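Local coordinates for protein probable oxidoreductase (Mycobacterium abscessus, PDB 4EYE) that probably works as an oxidoreductase of the quinone oxidoreductase branch of the medium-chain dehydrogenase/reductase superfamily, at residues 85-90 with 136-141; 102-107 with 132-137; 184-189 with 205-210. All coordinates share one frame; numbering follows the deposited sequence.

Overall arrangement
Contacts 1 and 2 sit together, their centres 4 Å apart: strands 85-92 and 104-108, antiparallel neighbours in one mixed sheet, both pack against helix 134-140, and the two contacts share Glu136 and Ala137. A backbone hydrogen bond between Thr86 and Ala107 joins the two strands. Along the chain strand 85-92 comes first, then 104-108, then the common helix; contact 3 follows, about 27 Å from contact 1 and 29 Å from contact 2 (centres), where strands 186-191 and 207-210 form one end of a six-stranded parallel sheet. The pairing of a GroES-like domain with a Rossmann-type domain is that of the medium-chain dehydrogenases/reductases, in which the second domain usually carries the nicotinamide cofactor.

Contact 1: residues 85-90 with 136-141; sequences ETAGVV and EAVALI
Glu85 OE2, on strand 85-92, lies beside Ile141 and 3.4 Å from Val138 O at the end of helix 134-140, the latter a meeting of two acceptors with no bond between them. OE2 accepts a hydrogen bond from Ala142 N, just after segment 136-141, and OE1 forms a salt bridge with Lys337, so the Ala142 N-H and the Lys337 charge probably offset an otherwise unfavourable approach. Beyond CG the Glu85 chain runs extended; it and the Ile141 side chain lie alongside each other, heading opposite ways, with Glu85 CG 4.0 Å from Ile141 CG2. In the GroES-like fold of this enzyme family the strand belongs to the main sheet and the helix lies against it; here the axes of strand 85-90 and helix 136-140 come within 7.1 Å, their N-to-C directions 144° apart, and no hydrogen bond joins the segments. With CG1 of Val138 set between its backbone N and carbonyl carbon (chi1 81°), CG2 is turned onto the strand backbone, 3.4 Å from Glu85 O, while Val138 CB meets Ala87 CB at 3.8 Å. Ala137 CB touches the same Ala87 methyl from one residue earlier in the helix, at 4.2 Å. Ile141 CD1 lies toward Thr86 O, though the modelled distance is doubtfully short. The backbone O of Ile141 is hydrogen-bonded to a bound methylpentanediol, probably from the crystallisation liquor.

Contact 2: residues 102-107 with 132-137; sequences GDRVMA and LDDAEA
Arg104 reaches from its strand to the N-terminal end of helix 134-140, where Leu132, just before the helix, and Asp134, in its first turn, receive the guanidinium beside a capping box. In that motif Asp133 is the N-cap: its OD1 accepts a nearly straight bond from Glu136 N at 2.8 Å, and Glu136 OE1 accepts a reciprocal bond from Asp133 N at 3.0 Å. The Arg104 chain leaves CB with CG opposite the carbonyl carbon and then turns about the CG-CD bond (chi3 72°), which brings the terminal nitrogens edge-on to Leu132. Both NH1 and NH2 point at one acceptor, Leu132 O, at 3.1 Å and 2.8 Å respectively, and the oxygen lies within a few degrees of the guanidinium plane. This end-on grip, two donors on one oxygen, helps fix the rotation of the flat group. NH2 has a second role in a salt bridge with Asp134 OD1 at 2.8 Å. Here the fit is less coplanar: the guanidinium and carboxylate planes are 33° apart, and the nitrogen meets OD1 from above the carboxylate plane. A water completes the link, accepting from Arg104 NE and donating to Asp134 OD2, so both carboxylate oxygens are tied to the arginine. The other oxygen of Asp133, OD2, forms a salt bridge with Arg316 of strand 313-318. Two residues farther along the strand, the Met106 chain bends at chi2 and chi3, which carries its sulfur and methyl toward the helix; it also touches Ile141. Met106 CG lies 4.0 Å from Ala137 CB, and its methyl CE rests 3.6 Å from Ala137 O.

Contact 3: residues 184-189 with 205-210; sequences GAKVIA and ADIVLP
The carboxylate of Asp206 has CG of Lys186 above its plane on the OD2 side and the backbone of Val187 at its edge. Lys186 CG stands 3.4 Å from Asp206 OD2, while Val187 N donates to that same oxygen at 2.7 Å along the anti lone pair, in a nearly straight bond. OD2 is also in a salt bridge with Lys181, which comes from helix 171-182. The ammonium of Lys186 is farther off, because its chain starts with CG anti to the backbone N (chi1 -178°) and runs out fully extended, crossing Ile207. Val187 O in turn accepts from two N-H groups lying in its carbonyl plane, Asp206 N at 2.8 Å and Ile207 N at 3.3 Å. These bonds begin the parallel pairing of the beta-alpha-beta unit made by strand 186-191, helix 197-203 and strand 207-210, part of a Rossmann-type domain in which 207-210 is an outermost strand of the sheet. The pairing goes on through Ala189, whose N donates to Ile207 O and whose O accepts from Leu209 N, each at 2.8 Å and nearly in line with the carbonyl. On one face of the sheet Ile188 and Ile207 stand next to each other with their side chains roughly parallel, and Ile188 CG2 also meets Leu209 CD1. On the other, Ala189 CB rests 3.7 Å from Ala205 CB, and Val200 of helix 197-203 packs over both alanines.

Contact 1: residues 85-90 with 136-141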
ATOM      1  N   GLU A  85      -4.533  -2.867  -7.709  1.00 17.15           N
ATOM      2  CA  GLU A  85      -5.243  -1.701  -7.169  1.00 17.14           C
ATOM      3  C   GLU A  85      -5.658  -0.793  -8.303  1.00 16.53           C
ATOM      4  O   GLU A  85      -4.791  -0.396  -9.077  1.00 16.24           O
ATOM      5  CB  GLU A  85      -4.266  -0.829  -6.365  1.00 17.57           C
ATOM      6  CG  GLU A  85      -3.651  -1.386  -5.164  1.00 18.40           C
ATOM      7  CD  GLU A  85      -2.586  -0.446  -4.638  1.00 19.03           C
ATOM      8  OE1 GLU A  85      -1.549  -0.267  -5.372  1.00 20.23           O
ATOM      9  OE2 GLU A  85      -2.787   0.079  -3.525  1.00 19.24           O
ATOM     10  N   THR A  86      -6.936  -0.426  -8.354  1.00 16.27           N
ATOM     11  CA  THR A  86      -7.463   0.562  -9.346  1.00 16.09           C
ATOM     12  C   THR A  86      -8.437   1.530  -8.721  1.00 16.15           C
ATOM     13  O   THR A  86      -9.087   1.226  -7.687  1.00 16.24           O
ATOM     14  CB  THR A  86      -8.159  -0.111 -10.555  1.00 16.07           C
ATOM     15  OG1 THR A  86      -9.216  -0.985 -10.133  1.00 16.15           O
ATOM     16  CG2 THR A  86      -7.114  -0.931 -11.415  1.00 15.97           C
ATOM     17  N   ALA A  87      -8.560   2.697  -9.351  1.00 16.17           N
ATOM     18  CA  ALA A  87      -9.578   3.635  -9.040  1.00 16.43           C
ATOM     19  C   ALA A  87     -10.067   4.249 -10.352  1.00 16.72           C
ATOM     20  O   ALA A  87      -9.283   4.479 -11.290  1.00 16.64           O
ATOM     21  CB  ALA A  87      -9.065   4.710  -8.074  1.00 16.45           C
ATOM     22  N   GLY A  88     -11.373   4.480 -10.432  1.00 17.04           N
ATOM     23  CA  GLY A  88     -11.962   5.065 -11.626  1.00 17.47           C
ATOM     24  C   GLY A  88     -13.478   5.224 -11.497  1.00 17.97           C
ATOM     25  O   GLY A  88     -13.956   5.595 -10.426  1.00 17.96           O
ATOM     26  N   VAL A  89     -14.202   4.913 -12.576  1.00 18.39           N
ATOM     27  CA  VAL A  89     -15.630   5.194 -12.654  1.00 19.10           C
ATOM     28  C   VAL A  89     -16.304   3.917 -13.060  1.00 19.27           C
ATOM     29  O   VAL A  89     -15.885   3.229 -13.998  1.00 19.19           O
ATOM     30  CB  VAL A  89     -15.938   6.355 -13.671  1.00 19.57           C
ATOM     31  CG1 VAL A  89     -17.426   6.607 -13.837  1.00 20.07           C
ATOM     32  CG2 VAL A  89     -15.301   7.648 -13.207  1.00 19.57           C
ATOM     33  N   VAL A  90     -17.340   3.568 -12.340  1.00 19.87           N
ATOM     34  CA  VAL A  90     -18.088   2.373 -12.674  1.00 20.16           C
ATOM     35  C   VAL A  90     -18.749   2.527 -14.038  1.00 21.08           C
ATOM     36  O   VAL A  90     -19.424   3.520 -14.269  1.00 21.36           O
ATOM     37  CB  VAL A  90     -19.179   2.114 -11.649  1.00 20.33           C
ATOM     38  CG1 VAL A  90     -20.140   1.027 -12.144  1.00 20.40           C
ATOM     39  CG2 VAL A  90     -18.563   1.767 -10.258  1.00 19.93           C
ATOM     40  N   GLU A 136      -4.868   9.632  -5.703  1.00 16.34           N
ATOM     41  CA  GLU A 136      -4.859   9.619  -4.243  1.00 16.27           C
ATOM     42  C   GLU A 136      -5.734   8.501  -3.710  1.00 16.02           C
ATOM     43  O   GLU A 136      -5.358   7.842  -2.731  1.00 15.87           O
ATOM     44  CB  GLU A 136      -5.309  10.985  -3.696  1.00 16.66           C
ATOM     45  CG  GLU A 136      -4.333  12.146  -3.987  1.00 17.00           C
ATOM     46  CD  GLU A 136      -4.982  13.525  -3.687  1.00 17.45           C
ATOM     47  OE1 GLU A 136      -6.214  13.680  -3.807  1.00 17.61           O
ATOM     48  OE2 GLU A 136      -4.227  14.394  -3.252  1.00 17.98           O
ATOM     49  N   ALA A 137      -6.866   8.263  -4.371  1.00 16.04           N
ATOM     50  CA  ALA A 137      -7.791   7.196  -3.990  1.00 15.95           C
ATOM     51  C   ALA A 137      -7.156   5.823  -4.206  1.00 15.78           C
ATOM     52  O   ALA A 137      -7.158   4.956  -3.314  1.00 15.66           O
ATOM     53  CB  ALA A 137      -9.093   7.279  -4.767  1.00 16.08           C
ATOM     54  N   VAL A 138      -6.546   5.621  -5.372  1.00 15.79           N
ATOM     55  CA  VAL A 138      -5.901   4.277  -5.589  1.00 15.74           C
ATOM     56  C   VAL A 138      -4.807   4.048  -4.571  1.00 15.75           C
ATOM     57  O   VAL A 138      -4.582   2.896  -4.095  1.00 15.72           O
ATOM     58  CB  VAL A 138      -5.465   4.011  -7.073  1.00 15.82           C
ATOM     59  CG1 VAL A 138      -4.109   4.682  -7.372  1.00 15.81           C
ATOM     60  CG2 VAL A 138      -5.440   2.488  -7.368  1.00 15.89           C
ATOM     61  N   ALA A 139      -4.135   5.129  -4.167  1.00 15.88           N
ATOM     62  CA  ALA A 139      -3.047   5.025  -3.242  1.00 15.96           C
ATOM     63  C   ALA A 139      -3.491   4.465  -1.875  1.00 16.09           C
ATOM     64  O   ALA A 139      -2.726   3.777  -1.223  1.00 16.04           O
ATOM     65  CB  ALA A 139      -2.356   6.374  -3.054  1.00 15.99           C
ATOM     66  N   LEU A 140      -4.723   4.771  -1.478  1.00 16.39           N
ATOM     67  CA  LEU A 140      -5.337   4.226  -0.277  1.00 16.69           C
ATOM     68  C   LEU A 140      -5.431   2.707  -0.280  1.00 16.93           C
ATOM     69  O   LEU A 140      -5.381   2.081   0.768  1.00 17.20           O
ATOM     70  CB  LEU A 140      -6.774   4.736  -0.077  1.00 16.81           C
ATOM     71  CG  LEU A 140      -7.078   6.138   0.397  1.00 17.08           C
ATOM     72  CD1 LEU A 140      -8.603   6.358   0.529  1.00 17.34           C
ATOM     73  CD2 LEU A 140      -6.354   6.499   1.709  1.00 17.09           C
ATOM     74  N   ILE A 141      -5.564   2.080  -1.444  1.00 17.27           N
ATOM     75  CA  ILE A 141      -6.100   0.718  -1.491  1.00 17.47           C
ATOM     76  C   ILE A 141      -5.319  -0.378  -0.769  1.00 17.71           C
ATOM     77  O   ILE A 141      -5.827  -0.943   0.190  1.00 18.34           O
ATOM     78  CB  ILE A 141      -6.460   0.273  -2.918  1.00 17.55           C
ATOM     79  CG1 ILE A 141      -7.541   1.171  -3.484  1.00 17.59           C
ATOM     80  CG2 ILE A 141      -6.935  -1.176  -2.919  1.00 17.59           C
ATOM     81  CD1 ILE A 141      -7.830   0.963  -4.961  1.00 17.71           C
TER

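Contact 2: residues 102-107 with 132-137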
ATOM      1  N   GLY A 102     -21.220   5.378 -13.227  1.00 23.90           N
ATOM      2  CA  GLY A 102     -20.900   6.745 -12.846  1.00 23.23           C
ATOM      3  C   GLY A 102     -20.304   6.935 -11.463  1.00 22.54           C
ATOM      4  O   GLY A 102     -19.676   7.967 -11.208  1.00 22.74           O
ATOM      5  N   ASP A 103     -20.455   5.947 -10.575  1.00 22.00           N
ATOM      6  CA  ASP A 103     -19.900   6.035  -9.257  1.00 21.42           C
ATOM      7  C   ASP A 103     -18.356   6.053  -9.363  1.00 20.35           C
ATOM      8  O   ASP A 103     -17.754   5.285 -10.162  1.00 19.61           O
ATOM      9  CB  ASP A 103     -20.304   4.862  -8.380  1.00 22.00           C
ATOM     10  CG  ASP A 103     -21.784   4.915  -7.905  1.00 22.98           C
ATOM     11  OD1 ASP A 103     -22.491   5.911  -8.058  1.00 23.72           O
ATOM     12  OD2 ASP A 103     -22.216   3.895  -7.369  1.00 23.93           O
ATOM     13  N   ARG A 104     -17.757   6.908  -8.555  1.00 19.63           N
ATOM     14  CA  ARG A 104     -16.309   6.929  -8.388  1.00 19.33           C
ATOM     15  C   ARG A 104     -15.932   5.868  -7.321  1.00 18.95           C
ATOM     16  O   ARG A 104     -16.348   5.958  -6.144  1.00 18.98           O
ATOM     17  CB  ARG A 104     -15.870   8.278  -7.891  1.00 19.54           C
ATOM     18  CG  ARG A 104     -16.029   9.390  -8.911  1.00 19.82           C
ATOM     19  CD  ARG A 104     -15.487  10.666  -8.286  1.00 20.00           C
ATOM     20  NE  ARG A 104     -14.043  10.592  -8.223  1.00 19.73           N
ATOM     21  CZ  ARG A 104     -13.244  11.104  -7.278  1.00 19.64           C
ATOM     22  NH1 ARG A 104     -13.709  11.682  -6.166  1.00 19.59           N
ATOM     23  NH2 ARG A 104     -11.925  10.928  -7.417  1.00 19.36           N
ATOM     24  N   VAL A 105     -15.163   4.877  -7.723  1.00 18.36           N
ATOM     25  CA  VAL A 105     -14.877   3.722  -6.867  1.00 18.09           C
ATOM     26  C   VAL A 105     -13.373   3.379  -6.881  1.00 18.16           C
ATOM     27  O   VAL A 105     -12.623   3.731  -7.816  1.00 17.78           O
ATOM     28  CB  VAL A 105     -15.676   2.483  -7.309  1.00 18.03           C
ATOM     29  CG1 VAL A 105     -17.200   2.642  -7.054  1.00 18.07           C
ATOM     30  CG2 VAL A 105     -15.333   2.118  -8.780  1.00 17.78           C
ATOM     31  N   MET A 106     -12.974   2.708  -5.799  1.00 18.52           N
ATOM     32  CA  MET A 106     -11.723   2.006  -5.661  1.00 18.80           C
ATOM     33  C   MET A 106     -12.017   0.509  -5.815  1.00 19.00           C
ATOM     34  O   MET A 106     -13.092   0.048  -5.419  1.00 18.96           O
ATOM     35  CB  MET A 106     -11.135   2.277  -4.293  1.00 19.27           C
ATOM     36  CG  MET A 106     -10.708   3.727  -4.125  1.00 19.75           C
ATOM     37  SD  MET A 106     -10.837   4.354  -2.442  1.00 21.51           S
ATOM     38  CE  MET A 106      -9.752   3.263  -1.556  1.00 20.74           C
ATOM     39  N   ALA A 107     -11.077  -0.235  -6.400  1.00 18.79           N
ATOM     40  CA  ALA A 107     -11.279  -1.633  -6.712  1.00 19.15           C
ATOM     41  C   ALA A 107      -9.979  -2.407  -6.409  1.00 19.55           C
ATOM     42  O   ALA A 107      -8.845  -1.891  -6.579  1.00 19.22           O
ATOM     43  CB  ALA A 107     -11.648  -1.805  -8.180  1.00 19.02           C
ATOM     44  N   LEU A 132     -10.676  13.183  -2.529  1.00 19.26           N
ATOM     45  CA  LEU A 132      -9.492  12.675  -3.209  1.00 18.60           C
ATOM     46  C   LEU A 132      -9.672  12.632  -4.706  1.00 18.51           C
ATOM     47  O   LEU A 132     -10.768  12.312  -5.237  1.00 18.48           O
ATOM     48  CB  LEU A 132      -9.122  11.251  -2.678  1.00 18.14           C
ATOM     49  CG  LEU A 132      -8.839  11.119  -1.174  1.00 17.99           C
ATOM     50  CD1 LEU A 132      -8.407   9.676  -0.881  1.00 17.66           C
ATOM     51  CD2 LEU A 132      -7.812  12.132  -0.674  1.00 17.96           C
ATOM     52  N   ASP A 133      -8.584  12.870  -5.430  1.00 18.46           N
ATOM     53  CA  ASP A 133      -8.591  12.507  -6.823  1.00 18.47           C
ATOM     54  C   ASP A 133      -8.324  10.987  -6.989  1.00 17.99           C
ATOM     55  O   ASP A 133      -8.071  10.304  -6.009  1.00 17.54           O
ATOM     56  CB  ASP A 133      -7.630  13.389  -7.659  1.00 18.86           C
ATOM     57  CG  ASP A 133      -6.170  13.064  -7.463  1.00 18.65           C
ATOM     58  OD1 ASP A 133      -5.801  11.949  -7.009  1.00 18.30           O
ATOM     59  OD2 ASP A 133      -5.361  13.930  -7.817  1.00 18.98           O
ATOM     60  N   ASP A 134      -8.423  10.478  -8.216  1.00 17.89           N
ATOM     61  CA  ASP A 134      -8.306   9.024  -8.473  1.00 17.84           C
ATOM     62  C   ASP A 134      -6.944   8.423  -8.131  1.00 17.07           C
ATOM     63  O   ASP A 134      -6.869   7.312  -7.651  1.00 16.70           O
ATOM     64  CB  ASP A 134      -8.731   8.667  -9.916  1.00 18.36           C
ATOM     65  CG  ASP A 134     -10.198   8.924 -10.129  1.00 19.36           C
ATOM     66  OD1 ASP A 134     -10.982   8.971  -9.152  1.00 20.02           O
ATOM     67  OD2 ASP A 134     -10.610   9.080 -11.265  1.00 20.45           O
ATOM     68  N   ALA A 135      -5.874   9.158  -8.369  1.00 16.83           N
ATOM     69  CA  ALA A 135      -4.528   8.710  -7.933  1.00 16.51           C
ATOM     70  C   ALA A 135      -4.406   8.602  -6.399  1.00 16.26           C
ATOM     71  O   ALA A 135      -3.874   7.636  -5.855  1.00 15.98           O
ATOM     72  CB  ALA A 135      -3.461   9.634  -8.474  1.00 16.67           C
ATOM     73  N   GLU A 136      -4.868   9.632  -5.703  1.00 16.34           N
ATOM     74  CA  GLU A 136      -4.859   9.619  -4.243  1.00 16.27           C
ATOM     75  C   GLU A 136      -5.734   8.501  -3.710  1.00 16.02           C
ATOM     76  O   GLU A 136      -5.358   7.842  -2.731  1.00 15.87           O
ATOM     77  CB  GLU A 136      -5.309  10.985  -3.696  1.00 16.66           C
ATOM     78  CG  GLU A 136      -4.333  12.146  -3.987  1.00 17.00           C
ATOM     79  CD  GLU A 136      -4.982  13.525  -3.687  1.00 17.45           C
ATOM     80  OE1 GLU A 136      -6.214  13.680  -3.807  1.00 17.61           O
ATOM     81  OE2 GLU A 136      -4.227  14.394  -3.252  1.00 17.98           O
ATOM     82  N   ALA A 137      -6.866   8.263  -4.371  1.00 16.04           N
ATOM     83  CA  ALA A 137      -7.791   7.196  -3.990  1.00 15.95           C
ATOM     84  C   ALA A 137      -7.156   5.823  -4.206  1.00 15.78           C
ATOM     85  O   ALA A 137      -7.158   4.956  -3.314  1.00 15.66           O
ATOM     86  CB  ALA A 137      -9.093   7.279  -4.767  1.00 16.08           C
TER
HETATM   87  O   HOH W   1     -13.186  10.015 -10.886  1.00 33.21           O

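Contact 3: residues 184-189 with 205-210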
ATOM      1  N   GLY A 184      -2.936  10.468  16.214  1.00 24.45           N
ATOM      2  CA  GLY A 184      -2.380  11.168  17.406  1.00 25.23           C
ATOM      3  C   GLY A 184      -1.057  10.607  17.932  1.00 25.41           C
ATOM      4  O   GLY A 184      -0.694  10.885  19.082  1.00 25.53           O
ATOM      5  N   ALA A 185      -0.328   9.839  17.108  1.00 24.65           N
ATOM      6  CA  ALA A 185       0.991   9.345  17.489  1.00 25.12           C
ATOM      7  C   ALA A 185       2.121  10.320  17.117  1.00 25.56           C
ATOM      8  O   ALA A 185       1.982  11.172  16.253  1.00 26.41           O
ATOM      9  CB  ALA A 185       1.294   7.977  16.874  1.00 24.27           C
ATOM     10  N   LYS A 186       3.254  10.138  17.770  1.00 25.94           N
ATOM     11  CA  LYS A 186       4.518  10.729  17.326  1.00 26.10           C
ATOM     12  C   LYS A 186       5.246   9.708  16.484  1.00 24.85           C
ATOM     13  O   LYS A 186       5.200   8.518  16.789  1.00 24.09           O
ATOM     14  CB  LYS A 186       5.372  11.126  18.528  1.00 27.96           C
ATOM     15  CG  LYS A 186       6.711  11.804  18.177  1.00 29.61           C
ATOM     16  CD  LYS A 186       7.480  12.344  19.420  1.00 31.53           C
ATOM     17  CE  LYS A 186       8.877  12.871  19.018  1.00 32.61           C
ATOM     18  NZ  LYS A 186       9.546  13.688  20.083  1.00 35.11           N
ATOM     19  N   VAL A 187       5.873  10.186  15.411  1.00 23.76           N
ATOM     20  CA  VAL A 187       6.503   9.336  14.439  1.00 23.25           C
ATOM     21  C   VAL A 187       7.982   9.682  14.285  1.00 23.25           C
ATOM     22  O   VAL A 187       8.352  10.813  13.967  1.00 23.41           O
ATOM     23  CB  VAL A 187       5.826   9.409  13.031  1.00 22.78           C
ATOM     24  CG1 VAL A 187       6.622   8.587  12.033  1.00 22.31           C
ATOM     25  CG2 VAL A 187       4.385   8.900  13.062  1.00 22.18           C
ATOM     26  N   ILE A 188       8.815   8.677  14.515  1.00 23.01           N
ATOM     27  CA  ILE A 188      10.220   8.721  14.147  1.00 23.25           C
ATOM     28  C   ILE A 188      10.337   7.844  12.908  1.00 23.13           C
ATOM     29  O   ILE A 188       9.880   6.698  12.939  1.00 22.48           O
ATOM     30  CB  ILE A 188      11.126   8.167  15.273  1.00 23.17           C
ATOM     31  CG1 ILE A 188      11.031   9.042  16.527  1.00 23.52           C
ATOM     32  CG2 ILE A 188      12.594   8.189  14.846  1.00 23.22           C
ATOM     33  CD1 ILE A 188      11.564   8.374  17.786  1.00 23.46           C
ATOM     34  N   ALA A 189      10.912   8.384  11.838  1.00 23.48           N
ATOM     35  CA  ALA A 189      11.088   7.664  10.599  1.00 24.02           C
ATOM     36  C   ALA A 189      12.561   7.412  10.336  1.00 25.43           C
ATOM     37  O   ALA A 189      13.396   8.324  10.523  1.00 26.49           O
ATOM     38  CB  ALA A 189      10.498   8.474   9.467  1.00 23.63           C
ATOM     39  N   ALA A 205       6.581  12.994   9.444  1.00 26.06           N
ATOM     40  CA  ALA A 205       7.455  12.409  10.459  1.00 26.20           C
ATOM     41  C   ALA A 205       7.955  13.522  11.380  1.00 27.60           C
ATOM     42  O   ALA A 205       8.349  14.584  10.904  1.00 27.56           O
ATOM     43  CB  ALA A 205       8.649  11.702   9.831  1.00 25.29           C
ATOM     44  N   ASP A 206       7.940  13.262  12.684  1.00 27.72           N
ATOM     45  CA  ASP A 206       8.435  14.239  13.652  1.00 28.86           C
ATOM     46  C   ASP A 206       9.970  14.300  13.679  1.00 29.54           C
ATOM     47  O   ASP A 206      10.549  15.353  13.832  1.00 29.01           O
ATOM     48  CB  ASP A 206       7.877  13.916  15.038  1.00 28.88           C
ATOM     49  CG  ASP A 206       6.369  13.967  15.074  1.00 29.18           C
ATOM     50  OD1 ASP A 206       5.822  15.087  15.057  1.00 30.05           O
ATOM     51  OD2 ASP A 206       5.713  12.900  15.110  1.00 28.52           O
ATOM     52  N   ILE A 207      10.615  13.146  13.520  1.00 30.52           N
ATOM     53  CA  ILE A 207      12.072  13.061  13.519  1.00 31.54           C
ATOM     54  C   ILE A 207      12.409  12.094  12.390  1.00 31.81           C
ATOM     55  O   ILE A 207      11.769  11.029  12.276  1.00 29.62           O
ATOM     56  CB  ILE A 207      12.611  12.490  14.850  1.00 32.31           C
ATOM     57  CG1 ILE A 207      12.564  13.544  15.975  1.00 34.23           C
ATOM     58  CG2 ILE A 207      14.044  12.004  14.672  1.00 33.36           C
ATOM     59  CD1 ILE A 207      11.590  13.245  17.103  1.00 35.08           C
ATOM     60  N   VAL A 208      13.327  12.502  11.515  1.00 30.92           N
ATOM     61  CA  VAL A 208      13.829  11.609  10.495  1.00 31.14           C
ATOM     62  C   VAL A 208      15.288  11.275  10.790  1.00 31.77           C
ATOM     63  O   VAL A 208      16.043  12.135  11.183  1.00 32.54           O
ATOM     64  CB  VAL A 208      13.682  12.210   9.089  1.00 30.97           C
ATOM     65  CG1 VAL A 208      14.150  11.208   8.046  1.00 30.64           C
ATOM     66  CG2 VAL A 208      12.236  12.603   8.847  1.00 31.39           C
ATOM     67  N   LEU A 209      15.655  10.010  10.616  1.00 32.36           N
ATOM     68  CA  LEU A 209      17.000   9.523  10.882  1.00 32.61           C
ATOM     69  C   LEU A 209      17.458   8.634   9.751  1.00 32.69           C
ATOM     70  O   LEU A 209      16.651   7.881   9.198  1.00 30.96           O
ATOM     71  CB  LEU A 209      17.037   8.712  12.177  1.00 33.59           C
ATOM     72  CG  LEU A 209      16.884   9.512  13.460  1.00 34.61           C
ATOM     73  CD1 LEU A 209      16.595   8.543  14.592  1.00 35.06           C
ATOM     74  CD2 LEU A 209      18.140  10.341  13.709  1.00 35.72           C
ATOM     75  N   PRO A 210      18.764   8.700   9.404  1.00 33.52           N
ATOM     76  CA  PRO A 210      19.276   7.851   8.347  1.00 33.77           C
ATOM     77  C   PRO A 210      19.603   6.451   8.880  1.00 34.81           C
ATOM     78  O   PRO A 210      19.935   6.295  10.043  1.00 34.46           O
ATOM     79  CB  PRO A 210      20.531   8.588   7.885  1.00 35.02           C
ATOM     80  CG  PRO A 210      21.006   9.313   9.097  1.00 35.00           C
ATOM     81  CD  PRO A 210      19.782   9.636   9.911  1.00 34.12           C
TER